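Flagellar biosynthesis protein flhA (Bacillus subtilis, PDB 3MIX) takes part in the export of flagellar proteins as a membrane component of the flagellar type III secretion system, this chain being its cytosolic domain. Local coordinates at residues I46-F51 against V87-R92; V241-T246 against E262-A267; L268-T273 against E367-V372. One frame throughout, in Å; residues are numbered along the deposited sequence.

Contact 1 (I46-F51 against V87-R92); sequences IDPIEF and VIPVVR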
loop_
_atom_site.group_PDB
_atom_site.type_symbol
_atom_site.label_atom_id
_atom_site.label_comp_id
_atom_site.label_asym_id
_atom_site.label_seq_id
_atom_site.Cartn_x
_atom_site.Cartn_y
_atom_site.Cartn_z
ATOM N N ILE A 46 4.545 20.055 -0.335
ATOM C CA ILE A 46 5.091 18.944 0.450
ATOM C C ILE A 46 4.001 18.217 1.273
ATOM O O ILE A 46 4.295 17.263 1.989
ATOM C CB ILE A 46 6.354 19.377 1.283
ATOM C CG1 ILE A 46 6.106 20.658 2.071
ATOM C CG2 ILE A 46 7.558 19.629 0.367
ATOM C CD1 ILE A 46 5.834 20.419 3.497
ATOM N N ASP A 47 2.749 18.658 1.133
ATOM C CA ASP A 47 1.631 18.046 1.837
ATOM C C ASP A 47 1.502 16.553 1.502
ATOM O O ASP A 47 1.606 16.161 0.352
ATOM C CB ASP A 47 0.323 18.764 1.513
ATOM C CG ASP A 47 0.400 20.252 1.745
ATOM O OD1 ASP A 47 0.943 20.967 0.880
ATOM O OD2 ASP A 47 -0.101 20.721 2.784
ATOM N N PRO A 48 1.260 15.720 2.512
ATOM C CA PRO A 48 1.162 14.284 2.227
ATOM C C PRO A 48 0.049 13.918 1.250
ATOM O O PRO A 48 0.255 13.029 0.420
ATOM C CB PRO A 48 0.918 13.631 3.601
ATOM C CG PRO A 48 0.818 14.698 4.585
ATOM C CD PRO A 48 0.935 16.060 3.911
ATOM N N ILE A 49 -1.104 14.597 1.326
ATOM C CA ILE A 49 -2.237 14.288 0.462
ATOM C C ILE A 49 -2.944 15.555 0.024
ATOM O O ILE A 49 -3.365 16.358 0.860
ATOM C CB ILE A 49 -3.331 13.391 1.154
ATOM C CG1 ILE A 49 -2.737 12.167 1.871
ATOM C CG2 ILE A 49 -4.418 12.981 0.125
ATOM C CD1 ILE A 49 -3.812 11.279 2.582
ATOM N N GLU A 50 -3.084 15.720 -1.288
ATOM C CA GLU A 50 -3.727 16.886 -1.831
ATOM C C GLU A 50 -4.814 16.455 -2.787
ATOM O O GLU A 50 -4.572 15.648 -3.689
ATOM C CB GLU A 50 -2.733 17.759 -2.624
ATOM C CG GLU A 50 -1.536 18.243 -1.860
ATOM C CD GLU A 50 -0.529 18.911 -2.789
ATOM O OE1 GLU A 50 -0.779 20.063 -3.174
ATOM O OE2 GLU A 50 0.495 18.278 -3.147
ATOM N N PHE A 51 -5.995 17.028 -2.602
ATOM C CA PHE A 51 -7.102 16.849 -3.511
ATOM C C PHE A 51 -7.418 18.207 -4.127
ATOM O O PHE A 51 -7.759 19.161 -3.418
ATOM C CB PHE A 51 -8.320 16.292 -2.772
ATOM C CG PHE A 51 -9.513 16.061 -3.651
ATOM C CD1 PHE A 51 -9.636 14.886 -4.388
ATOM C CD2 PHE A 51 -10.515 17.009 -3.741
ATOM C CE1 PHE A 51 -10.730 14.668 -5.198
ATOM C CE2 PHE A 51 -11.623 16.792 -4.562
ATOM C CZ PHE A 51 -11.728 15.626 -5.282
ATOM N N VAL A 87 -3.650 5.509 9.877
ATOM C CA VAL A 87 -4.436 6.679 10.029
ATOM C C VAL A 87 -3.870 7.741 9.086
ATOM O O VAL A 87 -2.808 8.311 9.348
ATOM C CB VAL A 87 -4.334 7.262 11.439
ATOM C CG1 VAL A 87 -5.246 8.462 11.527
ATOM C CG2 VAL A 87 -4.726 6.242 12.492
ATOM N N ILE A 88 -4.616 8.028 8.025
ATOM C CA ILE A 88 -4.178 8.998 7.049
ATOM C C ILE A 88 -4.161 10.389 7.653
ATOM O O ILE A 88 -5.002 10.730 8.514
ATOM C CB ILE A 88 -5.009 8.956 5.739
ATOM C CG1 ILE A 88 -6.455 9.379 5.996
ATOM C CG2 ILE A 88 -4.906 7.555 5.091
ATOM C CD1 ILE A 88 -7.236 9.719 4.716
ATOM N N PRO A 89 -3.185 11.187 7.230
ATOM C CA PRO A 89 -3.083 12.567 7.694
ATOM C C PRO A 89 -4.168 13.437 7.060
ATOM O O PRO A 89 -4.961 12.984 6.214
ATOM C CB PRO A 89 -1.688 12.998 7.217
ATOM C CG PRO A 89 -1.466 12.136 5.932
ATOM C CD PRO A 89 -2.129 10.816 6.259
ATOM N N VAL A 90 -4.207 14.674 7.535
ATOM C CA VAL A 90 -5.020 15.746 7.003
ATOM C C VAL A 90 -4.908 15.790 5.476
ATOM O O VAL A 90 -3.797 15.738 4.929
ATOM C CB VAL A 90 -4.541 17.083 7.642
ATOM C CG1 VAL A 90 -5.158 18.314 6.970
ATOM C CG2 VAL A 90 -4.905 17.087 9.096
ATOM N N VAL A 91 -6.056 15.889 4.800
ATOM C CA VAL A 91 -6.072 16.094 3.350
ATOM C C VAL A 91 -6.147 17.580 3.016
ATOM O O VAL A 91 -6.963 18.318 3.574
ATOM C CB VAL A 91 -7.210 15.332 2.616
ATOM C CG1 VAL A 91 -7.097 15.587 1.127
ATOM C CG2 VAL A 91 -7.116 13.807 2.895
ATOM N N ARG A 92 -5.271 18.011 2.124
ATOM C CA ARG A 92 -5.275 19.390 1.697
ATOM C C ARG A 92 -6.238 19.524 0.514
ATOM O O ARG A 92 -6.152 18.791 -0.471
ATOM C CB ARG A 92 -3.857 19.827 1.329
ATOM C CG ARG A 92 -3.585 21.287 1.577
ATOM C CD ARG A 92 -3.593 22.093 0.296
ATOM N NE ARG A 92 -2.250 22.268 -0.250
ATOM C CZ ARG A 92 -1.601 23.433 -0.316
ATOM N NH1 ARG A 92 -2.170 24.548 0.131
ATOM N NH2 ARG A 92 -0.374 23.482 -0.826
HETATM O O HOH W 1 -2.122 16.736 3.173
#
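Arg92 reaches Asp47 because its chain is bent at the second and third torsions (chi2 -104°), which carries the guanidinium back to the acids of segment 46-51; Asp47 keeps CG beside its own backbone N and holds its carboxylate against the arginine. The salt bridge runs from Asp47 OD1 to Arg92 NH2 at 3.3 Å. Asp47 OD2 lies over one face of the guanidinium, and the two planes are turned 39° apart, so this is a tilted approach and not a coplanar two-pronged pairing. Glu50 lies alongside Arg92 and points the same way, but Glu50 OE1 to Arg92 NE is a long bridge of 3.9 Å. The stronger partner of that oxygen is His45, through a hydrogen bond to ND1.

Under these charges the backbones pair as parallel strands, Glu50 facing Arg92 in register. Arg92 N donates to Ile49 O at 2.8 Å, almost straight at 173°, and Phe51 N donates to Arg92 O, also at 2.8 Å. Just before the bridge, where segment 87-92 is still irregular, water 1 accepts from Ile49 N and donates to Val90 O.

Apolar residues fill the rest. The rings of Pro48 and Pro89, compact and suited to loop positions, slide past each other in opposite directions, with Pro48 CB 3.7 Å from Pro89 CG. The Ile49 side chain crosses those of Ile88 and Pro89 at about a right angle, CD1 making the touch, while its CG2 meets Val91 CG1 at 3.9 Å; such branched chains suit a sheet face covered by helices. Ile49 and Phe51 both also touch helix 170-189.

The chemistry implies a division of labour: direct backbone bonds and aliphatic packing fix the strand pairing, whereas the bridges from Arg92 to Asp47 and Glu50 are consistent with a largely electrostatic, loosely directed pairing. Arg92 NE is buried with no hydrogen-bond partner in the model.

Contact 2 (V241-T246 against E262-A267); sequences VTIFET and EYTRQA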
loop_
_atom_site.group_PDB
_atom_site.type_symbol
_atom_site.label_atom_id
_atom_site.label_comp_id
_atom_site.label_asym_id
_atom_site.label_seq_id
_atom_site.Cartn_x
_atom_site.Cartn_y
_atom_site.Cartn_z
ATOM N N VAL A 241 0.839 -5.330 18.539
ATOM C CA VAL A 241 1.422 -6.164 19.579
ATOM C C VAL A 241 2.325 -7.239 18.990
ATOM O O VAL A 241 3.495 -7.352 19.354
ATOM C CB VAL A 241 0.330 -6.740 20.536
ATOM C CG1 VAL A 241 0.936 -7.719 21.567
ATOM C CG2 VAL A 241 -0.363 -5.557 21.263
ATOM N N THR A 242 1.767 -8.018 18.070
ATOM C CA THR A 242 2.503 -9.100 17.447
ATOM C C THR A 242 3.680 -8.547 16.646
ATOM O O THR A 242 4.766 -9.090 16.754
ATOM C CB THR A 242 1.596 -10.008 16.599
ATOM O OG1 THR A 242 0.593 -10.599 17.452
ATOM C CG2 THR A 242 2.421 -11.134 15.876
ATOM N N ILE A 243 3.459 -7.471 15.872
ATOM C CA ILE A 243 4.549 -6.797 15.148
ATOM C C ILE A 243 5.718 -6.447 16.078
ATOM O O ILE A 243 6.851 -6.837 15.810
ATOM C CB ILE A 243 4.067 -5.557 14.309
ATOM C CG1 ILE A 243 3.143 -6.009 13.163
ATOM C CG2 ILE A 243 5.265 -4.714 13.782
ATOM C CD1 ILE A 243 2.280 -4.852 12.569
ATOM N N PHE A 244 5.421 -5.756 17.176
ATOM C CA PHE A 244 6.451 -5.347 18.130
ATOM C C PHE A 244 7.105 -6.495 18.933
ATOM O O PHE A 244 8.305 -6.423 19.232
ATOM C CB PHE A 244 5.943 -4.224 19.052
ATOM C CG PHE A 244 6.106 -2.840 18.446
ATOM C CD1 PHE A 244 5.345 -2.448 17.343
ATOM C CD2 PHE A 244 7.052 -1.953 18.954
ATOM C CE1 PHE A 244 5.505 -1.199 16.795
ATOM C CE2 PHE A 244 7.209 -0.691 18.405
ATOM C CZ PHE A 244 6.450 -0.314 17.326
ATOM N N GLU A 245 6.344 -7.545 19.240
ATOM C CA GLU A 245 6.913 -8.737 19.907
ATOM C C GLU A 245 7.940 -9.397 18.966
ATOM O O GLU A 245 9.015 -9.836 19.393
ATOM C CB GLU A 245 5.810 -9.726 20.392
ATOM C CG GLU A 245 4.944 -9.154 21.520
ATOM C CD GLU A 245 3.932 -10.153 22.149
ATOM O OE1 GLU A 245 3.617 -11.183 21.515
ATOM O OE2 GLU A 245 3.443 -9.898 23.288
ATOM N N THR A 246 7.610 -9.425 17.681
ATOM C CA THR A 246 8.538 -9.962 16.673
ATOM C C THR A 246 9.780 -9.065 16.552
ATOM O O THR A 246 10.914 -9.561 16.538
ATOM C CB THR A 246 7.858 -10.107 15.268
ATOM O OG1 THR A 246 6.566 -10.715 15.416
ATOM C CG2 THR A 246 8.703 -10.960 14.361
ATOM N N GLU A 262 10.279 -10.061 6.938
ATOM C CA GLU A 262 10.030 -11.494 6.709
ATOM C C GLU A 262 9.586 -12.192 8.013
ATOM O O GLU A 262 8.604 -12.913 8.029
ATOM C CB GLU A 262 11.233 -12.211 6.043
ATOM C CG GLU A 262 11.524 -11.785 4.578
ATOM C CD GLU A 262 10.254 -11.654 3.694
ATOM O OE1 GLU A 262 9.667 -12.691 3.302
ATOM O OE2 GLU A 262 9.863 -10.507 3.352
ATOM N N TYR A 263 10.279 -11.932 9.114
ATOM C CA TYR A 263 9.899 -12.498 10.417
ATOM C C TYR A 263 8.550 -12.011 10.881
ATOM O O TYR A 263 7.787 -12.765 11.477
ATOM C CB TYR A 263 10.935 -12.174 11.496
ATOM C CG TYR A 263 12.327 -12.576 11.147
ATOM C CD1 TYR A 263 12.598 -13.832 10.624
ATOM C CD2 TYR A 263 13.391 -11.709 11.377
ATOM C CE1 TYR A 263 13.910 -14.209 10.300
ATOM C CE2 TYR A 263 14.697 -12.059 11.043
ATOM C CZ TYR A 263 14.946 -13.308 10.517
ATOM O OH TYR A 263 16.249 -13.656 10.208
ATOM N N THR A 264 8.263 -10.738 10.627
ATOM C CA THR A 264 6.975 -10.166 11.029
ATOM C C THR A 264 5.833 -10.778 10.215
ATOM O O THR A 264 4.819 -11.186 10.784
ATOM C CB THR A 264 6.997 -8.623 10.945
ATOM O OG1 THR A 264 8.052 -8.112 11.787
ATOM C CG2 THR A 264 5.689 -8.042 11.398
ATOM N N ARG A 265 5.984 -10.839 8.894
ATOM C CA ARG A 265 4.986 -11.508 8.045
ATOM C C ARG A 265 4.695 -12.941 8.559
ATOM O O ARG A 265 3.534 -13.320 8.724
ATOM C CB ARG A 265 5.461 -11.548 6.588
ATOM C CG ARG A 265 5.508 -10.165 5.872
ATOM C CD ARG A 265 6.143 -10.323 4.467
ATOM N NE ARG A 265 5.451 -11.341 3.663
ATOM C CZ ARG A 265 4.361 -11.101 2.940
ATOM N NH1 ARG A 265 3.851 -9.871 2.869
ATOM N NH2 ARG A 265 3.786 -12.084 2.267
ATOM N N GLN A 266 5.737 -13.715 8.859
ATOM C CA GLN A 266 5.558 -15.069 9.420
ATOM C C GLN A 266 4.777 -15.027 10.737
ATOM O O GLN A 266 3.816 -15.796 10.939
ATOM C CB GLN A 266 6.907 -15.765 9.617
ATOM C CG GLN A 266 6.796 -17.250 10.006
ATOM C CD GLN A 266 8.140 -17.881 10.388
ATOM O OE1 GLN A 266 8.184 -18.862 11.137
ATOM N NE2 GLN A 266 9.235 -17.324 9.875
ATOM N N ALA A 267 5.145 -14.107 11.625
ATOM C CA ALA A 267 4.426 -13.975 12.897
ATOM C C ALA A 267 2.952 -13.641 12.696
ATOM O O ALA A 267 2.116 -13.945 13.561
ATOM C CB ALA A 267 5.094 -12.948 13.803
#
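Thr242 begins the contact with Ala267: its methyl CG2 lies 3.8 Å from Ala267 CB and also touches the Ala267 carbonyl oxygen. One residue on, Ile243 crosses Thr264 obliquely, and its CG1 packs on Thr264 CG2 at 3.7 Å. Both threonine groups have a use here, since the Thr264 hydroxyl is bonded to Leu260 O within its own helix and the methyl is left to face the isoleucine.

Thr246, a turn later, has the most surface covered by the partner helix. Its chi1 of -46° puts OG1 beside the backbone N and leaves CG2 anti to it, and that methyl rests on the Tyr263 backbone, 3.5 Å from Tyr263 O. The hydroxyl lies tightly against Ala267, with Thr246 OG1 only 3.1 Å from Ala267 CB, a closeness that suits alanine's lone methyl. No hydrogen bond crosses between the helices; instead Thr246 OG1 donates to Thr242 O at 2.8 Å, arriving above the carbonyl plane on the face opposite to Thr246 N.

The segment axes approach to 9.2 Å at 136°, an obliquely crossed, broadly antiparallel pair with threonine and alanine filling most of the interface. Around it, Ile243 and Thr264 share Leu230 of helix 220-232, Tyr263 stacks its ring with Tyr250, and Phe244, turned away from the partner helix, packs against helices 192-205 and 207-213.

Contact 3 (L268-T273 against E367-V372); sequences LAKQIT and ELEANV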
loop_
_atom_site.group_PDB
_atom_site.type_symbol
_atom_site.label_atom_id
_atom_site.label_comp_id
_atom_site.label_asym_id
_atom_site.label_seq_id
_atom_site.Cartn_x
_atom_site.Cartn_y
_atom_site.Cartn_z
ATOM N N LEU A 268 2.643 -13.063 11.542
ATOM C CA LEU A 268 1.289 -12.629 11.176
ATOM C C LEU A 268 0.564 -13.660 10.259
ATOM O O LEU A 268 -0.358 -13.319 9.513
ATOM C CB LEU A 268 1.390 -11.244 10.486
ATOM C CG LEU A 268 1.735 -10.029 11.373
ATOM C CD1 LEU A 268 1.865 -8.736 10.567
ATOM C CD2 LEU A 268 0.716 -9.807 12.484
ATOM N N ALA A 269 1.011 -14.911 10.303
ATOM C CA ALA A 269 0.419 -16.005 9.499
ATOM C C ALA A 269 -1.104 -16.086 9.606
ATOM O O ALA A 269 -1.790 -16.137 8.598
ATOM C CB ALA A 269 1.069 -17.379 9.852
ATOM N N LYS A 270 -1.634 -16.060 10.824
ATOM C CA LYS A 270 -3.088 -16.114 11.019
ATOM C C LYS A 270 -3.810 -15.002 10.244
ATOM O O LYS A 270 -4.793 -15.263 9.543
ATOM C CB LYS A 270 -3.432 -16.012 12.502
ATOM C CG LYS A 270 -4.918 -15.899 12.796
ATOM C CD LYS A 270 -5.161 -15.226 14.155
ATOM C CE LYS A 270 -5.302 -16.243 15.277
ATOM N NZ LYS A 270 -4.069 -17.057 15.504
ATOM N N GLN A 271 -3.325 -13.772 10.392
ATOM C CA GLN A 271 -3.878 -12.631 9.684
ATOM C C GLN A 271 -3.762 -12.788 8.160
ATOM O O GLN A 271 -4.717 -12.538 7.429
ATOM C CB GLN A 271 -3.186 -11.358 10.142
ATOM C CG GLN A 271 -3.533 -10.089 9.384
ATOM C CD GLN A 271 -2.656 -8.937 9.836
ATOM O OE1 GLN A 271 -2.489 -8.702 11.038
ATOM N NE2 GLN A 271 -2.088 -8.215 8.884
ATOM N N ILE A 272 -2.601 -13.203 7.688
ATOM C CA ILE A 272 -2.404 -13.321 6.262
ATOM C C ILE A 272 -3.259 -14.467 5.664
ATOM O O ILE A 272 -3.840 -14.306 4.583
ATOM C CB ILE A 272 -0.899 -13.400 5.900
ATOM C CG1 ILE A 272 -0.228 -12.029 6.137
ATOM C CG2 ILE A 272 -0.719 -13.808 4.441
ATOM C CD1 ILE A 272 1.315 -12.043 6.081
ATOM N N THR A 273 -3.378 -15.590 6.373
ATOM C CA THR A 273 -4.251 -16.650 5.894
ATOM C C THR A 273 -5.711 -16.181 5.840
ATOM O O THR A 273 -6.387 -16.411 4.840
ATOM C CB THR A 273 -4.087 -18.044 6.627
ATOM O OG1 THR A 273 -5.045 -18.211 7.702
ATOM C CG2 THR A 273 -2.695 -18.254 7.104
ATOM N N GLU A 367 3.528 -18.617 6.070
ATOM C CA GLU A 367 2.604 -17.504 6.289
ATOM C C GLU A 367 1.179 -18.014 6.171
ATOM O O GLU A 367 0.229 -17.331 6.545
ATOM C CB GLU A 367 2.879 -16.343 5.315
ATOM C CG GLU A 367 4.327 -15.818 5.381
ATOM C CD GLU A 367 4.659 -14.805 4.311
ATOM O OE1 GLU A 367 3.930 -14.723 3.296
ATOM O OE2 GLU A 367 5.664 -14.079 4.479
ATOM N N LEU A 368 1.045 -19.227 5.648
ATOM C CA LEU A 368 -0.211 -19.963 5.705
ATOM C C LEU A 368 -0.224 -20.879 6.916
ATOM O O LEU A 368 0.722 -21.621 7.146
ATOM C CB LEU A 368 -0.441 -20.769 4.433
ATOM C CG LEU A 368 -0.603 -19.968 3.138
ATOM C CD1 LEU A 368 -0.758 -20.914 1.967
ATOM C CD2 LEU A 368 -1.776 -18.979 3.203
ATOM N N GLU A 369 -1.291 -20.795 7.700
ATOM C CA GLU A 369 -1.486 -21.654 8.862
ATOM C C GLU A 369 -1.488 -23.124 8.463
ATOM O O GLU A 369 -1.921 -23.476 7.365
ATOM C CB GLU A 369 -2.799 -21.311 9.559
ATOM C CG GLU A 369 -2.696 -20.157 10.529
ATOM C CD GLU A 369 -4.049 -19.749 11.079
ATOM O OE1 GLU A 369 -4.963 -19.460 10.272
ATOM O OE2 GLU A 369 -4.193 -19.710 12.319
ATOM N N ALA A 370 -0.999 -23.975 9.361
ATOM C CA ALA A 370 -0.878 -25.419 9.099
ATOM C C ALA A 370 -2.178 -26.077 8.612
ATOM O O ALA A 370 -2.137 -27.012 7.804
ATOM C CB ALA A 370 -0.355 -26.137 10.337
ATOM N N ASN A 371 -3.316 -25.573 9.094
ATOM C CA ASN A 371 -4.628 -26.152 8.803
ATOM C C ASN A 371 -5.204 -25.806 7.423
ATOM O O ASN A 371 -6.331 -26.197 7.108
ATOM C CB ASN A 371 -5.636 -25.768 9.903
ATOM C CG ASN A 371 -6.156 -24.340 9.761
ATOM O OD1 ASN A 371 -5.385 -23.397 9.585
ATOM N ND2 ASN A 371 -7.477 -24.180 9.840
ATOM N N VAL A 372 -4.434 -25.092 6.607
ATOM C CA VAL A 372 -4.929 -24.574 5.325
ATOM C C VAL A 372 -4.730 -25.563 4.170
ATOM O O VAL A 372 -3.624 -26.067 3.958
ATOM C CB VAL A 372 -4.295 -23.190 4.996
ATOM C CG1 VAL A 372 -4.737 -22.688 3.636
ATOM C CG2 VAL A 372 -4.672 -22.186 6.060
HETATM O O HOH W 2 -6.485 -17.295 10.086
#
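Thr273 donates its hydroxyl to Glu369, OG1 to OE1 at 2.9 Å, in the one hydrogen bond made directly between the segments. The donor meets OE1 on the anti side, 24° out of the carboxylate plane. Glu369 arrives there with its chain extended beyond CG (chi2 174°), long enough to reach from the loop to the side of helix 269-276.

A second proton comes to the same oxygen from water 2, which donates to Glu369 OE1 and to Lys270 O, both at 2.7 Å. The water thus ties the carboxylate to the helix backbone as well. For OE2 the neighbour is Lys270, whose NZ stands 4.1 Å from Glu369 OE2; this is beyond a salt bridge, although the opposite charges probably still attract. Lys270 CB lies beside the same carboxylate. With an alanine at Glu369, the Thr273 hydroxyl and water 2 would probably lose their shared acceptor, and Lys270 its nearby opposite charge.

Glu369 also opens a type I turn, with Val372 N donating to Glu369 O at 3.1 Å. At the other end of the loop segment, the Glu367 carbonyl makes a CA-H...O contact, Ala269 CA to Glu367 O at 3.2 Å. Alanine suits this spot, where the loop backbone comes close to the first turn of the helix. The Glu367 carboxylate turns elsewhere: OE1 is satisfied by Arg265 and by Ser364 N.

Helix 269-276 is thereby held beside the loop that follows strand 362-364. Ile272 and Leu368 both touch Leu363 of that strand, Leu268 packs on helix 240-250, and Gln271 NE2 is bonded to Ser236 O in the loop before it.

From the N terminus, contact 1 comes first: it brings together strands 49-53 and 92-95 after a helical excursion through 58-62 and 69-84, a beta-alpha-beta arrangement at one edge of the mixed sheet. Contact 2 closes the short connection between helices 240-250 and 257-267. Contact 3 then spans 93 residues, joining helix 269-276 to the loop near the C-terminal end. The three follow in series, without nesting or crossing. Contact 1 stands apart, its centre 29 Å from that of contact 2 and 34 Å from that of contact 3. Contacts 2 and 3 touch, through the Arg265-Glu367 salt bridge and the Arg265 carbonyl packed on Ile272, which tie helix 257-267 to the loop and helix of contact 3.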